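Exodeoxyribonuclease III (Methanosarcina mazei, PDB 5J8N) probably acts as a magnesium-dependent DNA repair nuclease, cutting at abasic sites and trimming double-stranded DNA from the 3' end. Local coordinates at residues Lys81-Met86 with Phe97-Tyr102. The protein carries 3 engineered substitutions. Numbering follows the deposited sequence.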
loop_
_atom_site.group_PDB
_atom_site.type_symbol
_atom_site.label_atom_id
_atom_site.label_comp_id
_atom_site.label_asym_id
_atom_site.label_seq_id
_atom_site.Cartn_x
_atom_site.Cartn_y
_atom_site.Cartn_z
ATOM N N LYS A 81 -11.486 0.168 15.531
ATOM C CA LYS A 81 -12.341 -0.644 14.621
ATOM C C LYS A 81 -11.418 -1.356 13.664
ATOM O O LYS A 81 -10.394 -0.810 13.226
ATOM C CB LYS A 81 -13.327 0.256 13.849
ATOM C CG LYS A 81 -14.398 -0.490 13.070
ATOM C CD LYS A 81 -15.462 0.489 12.467
ATOM C CE LYS A 81 -16.864 -0.054 12.741
ATOM N NZ LYS A 81 -17.050 -1.457 12.222
ATOM N N LEU A 82 -11.817 -2.581 13.347
ATOM C CA LEU A 82 -11.071 -3.463 12.470
ATOM C C LEU A 82 -12.073 -4.033 11.463
ATOM O O LEU A 82 -13.077 -4.627 11.905
ATOM C CB LEU A 82 -10.412 -4.598 13.300
ATOM C CG LEU A 82 -9.840 -5.763 12.484
ATOM C CD1 LEU A 82 -8.617 -5.296 11.703
ATOM C CD2 LEU A 82 -9.492 -6.826 13.504
ATOM N N GLU A 83 -11.796 -3.883 10.161
ATOM C CA GLU A 83 -12.654 -4.508 9.159
ATOM C C GLU A 83 -11.811 -5.108 8.067
ATOM O O GLU A 83 -10.918 -4.441 7.509
ATOM C CB GLU A 83 -13.665 -3.505 8.559
ATOM C CG GLU A 83 -14.557 -2.930 9.616
ATOM C CD GLU A 83 -15.699 -2.106 9.056
ATOM O OE1 GLU A 83 -15.782 -1.955 7.831
ATOM O OE2 GLU A 83 -16.522 -1.628 9.853
ATOM N N LYS A 84 -12.071 -6.385 7.845
ATOM C CA LYS A 84 -11.361 -7.124 6.829
ATOM C C LYS A 84 -12.288 -7.145 5.644
ATOM O O LYS A 84 -13.342 -7.791 5.671
ATOM C CB LYS A 84 -10.988 -8.517 7.335
ATOM C CG LYS A 84 -9.999 -8.447 8.493
ATOM C CD LYS A 84 -9.801 -9.784 9.173
ATOM C CE LYS A 84 -8.745 -9.682 10.274
ATOM N NZ LYS A 84 -8.440 -10.997 10.935
ATOM N N GLY A 85 -11.950 -6.324 4.658
ATOM C CA GLY A 85 -12.602 -6.345 3.380
ATOM C C GLY A 85 -13.515 -5.137 3.275
ATOM O O GLY A 85 -13.903 -4.483 4.283
ATOM N N MET A 86 -13.924 -4.852 2.042
ATOM C CA MET A 86 -14.856 -3.771 1.757
ATOM C C MET A 86 -16.316 -4.138 1.929
ATOM O O MET A 86 -17.204 -3.275 1.830
ATOM C CB MET A 86 -14.662 -3.262 0.324
ATOM C CG MET A 86 -13.393 -2.539 0.115
ATOM S SD MET A 86 -13.166 -1.896 -1.602
ATOM C CE MET A 86 -12.680 -3.359 -2.541
ATOM N N PHE A 97 -7.514 -6.166 1.444
ATOM C CA PHE A 97 -8.008 -4.925 2.022
ATOM C C PHE A 97 -8.169 -5.096 3.504
ATOM O O PHE A 97 -8.892 -5.977 3.974
ATOM C CB PHE A 97 -9.343 -4.584 1.360
ATOM C CG PHE A 97 -9.977 -3.321 1.823
ATOM C CD1 PHE A 97 -10.688 -3.278 2.999
ATOM C CD2 PHE A 97 -9.891 -2.167 1.016
ATOM C CE1 PHE A 97 -11.362 -2.048 3.400
ATOM C CE2 PHE A 97 -10.553 -0.981 1.399
ATOM C CZ PHE A 97 -11.231 -0.947 2.595
ATOM N N LEU A 98 -7.516 -4.218 4.236
ATOM C CA LEU A 98 -7.629 -4.236 5.704
ATOM C C LEU A 98 -7.784 -2.833 6.253
ATOM O O LEU A 98 -6.892 -1.972 6.048
ATOM C CB LEU A 98 -6.377 -4.941 6.279
ATOM C CG LEU A 98 -6.293 -5.003 7.787
ATOM C CD1 LEU A 98 -7.389 -5.824 8.278
ATOM C CD2 LEU A 98 -4.932 -5.617 8.211
ATOM N N ARG A 99 -8.894 -2.594 6.930
ATOM C CA ARG A 99 -9.203 -1.309 7.560
ATOM C C ARG A 99 -8.955 -1.367 9.043
ATOM O O ARG A 99 -9.453 -2.259 9.759
ATOM C CB ARG A 99 -10.648 -0.940 7.260
ATOM C CG ARG A 99 -11.134 0.256 8.059
ATOM C CD ARG A 99 -12.546 0.623 7.664
ATOM N NE ARG A 99 -13.097 1.638 8.575
ATOM C CZ ARG A 99 -14.323 2.070 8.504
ATOM N NH1 ARG A 99 -15.128 1.657 7.566
ATOM N NH2 ARG A 99 -14.739 2.953 9.412
ATOM N N THR A 100 -8.208 -0.389 9.546
ATOM C CA THR A 100 -8.036 -0.191 10.981
ATOM C C THR A 100 -8.291 1.283 11.276
ATOM O O THR A 100 -7.600 2.141 10.712
ATOM C CB THR A 100 -6.603 -0.598 11.446
ATOM O OG1 THR A 100 -5.650 0.056 10.605
ATOM C CG2 THR A 100 -6.411 -2.107 11.358
ATOM N N ASP A 101 -9.229 1.579 12.159
ATOM C CA ASP A 101 -9.535 2.975 12.524
ATOM C C ASP A 101 -8.733 3.328 13.736
ATOM O O ASP A 101 -8.678 2.536 14.695
ATOM C CB ASP A 101 -11.025 3.168 12.818
ATOM C CG ASP A 101 -11.903 2.957 11.595
ATOM O OD1 ASP A 101 -11.409 2.560 10.522
ATOM O OD2 ASP A 101 -13.086 3.279 11.721
ATOM N N TYR A 102 -8.191 4.549 13.738
ATOM C CA TYR A 102 -7.564 5.102 14.949
ATOM C C TYR A 102 -8.320 6.346 15.386
ATOM O O TYR A 102 -9.263 6.799 14.700
ATOM C CB TYR A 102 -6.083 5.382 14.691
ATOM C CG TYR A 102 -5.377 4.113 14.329
ATOM C CD1 TYR A 102 -4.955 3.218 15.330
ATOM C CD2 TYR A 102 -5.180 3.756 12.996
ATOM C CE1 TYR A 102 -4.379 1.982 14.991
ATOM C CE2 TYR A 102 -4.586 2.538 12.647
ATOM C CZ TYR A 102 -4.181 1.667 13.658
ATOM O OH TYR A 102 -3.646 0.437 13.330
#
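E83 and R99 face each other as a hydrogen-bonded pair of antiparallel strands, whose axes run 172° apart; E83 N gives to R99 O at 2.9 Å and R99 N to E83 O at 2.8 Å. D101 N to K81 O continues the pairing, whereas the bond from G85 N to F97 O is weak, its angle bent to 123° where the strand gives way to a turn. On the face carrying K81, E83, R99 and D101, R99 extends fully, with CG anti to the backbone N (chi1 170°), and grips D101 side-on: NE meets OD1 at 2.7 Å in the guanidinium plane, and NH2 meets OD2. E83 approaches over a guanidinium face instead; its OE1 stands 3.7 Å from R99 NH1, well out of plane, a long and purely electrostatic salt bridge. R99 NH1 is hydrogen-bonded to Y135 OH of helix 119-141. The other face is mixed: L98 CD1 lies 3.7 Å from L82 CD1 and also touches K84 CG, T100 CG2 flanks L82, and L98 packs on V71 and T73 of strand 71-75. Just past the end of strand 81-84, M86 CG sits over the F97 ring, 3.5 Å from its centroid, a CH-pi contact. Strand 81-84 edges one sheet of the DNase I-like sandwich, with 97-101 between it and 106-111. The two-nitrogen grip on D101 probably holds the guanidinium in its plane, while the E83 and D101 carboxylates probably offset its charge beneath the helix.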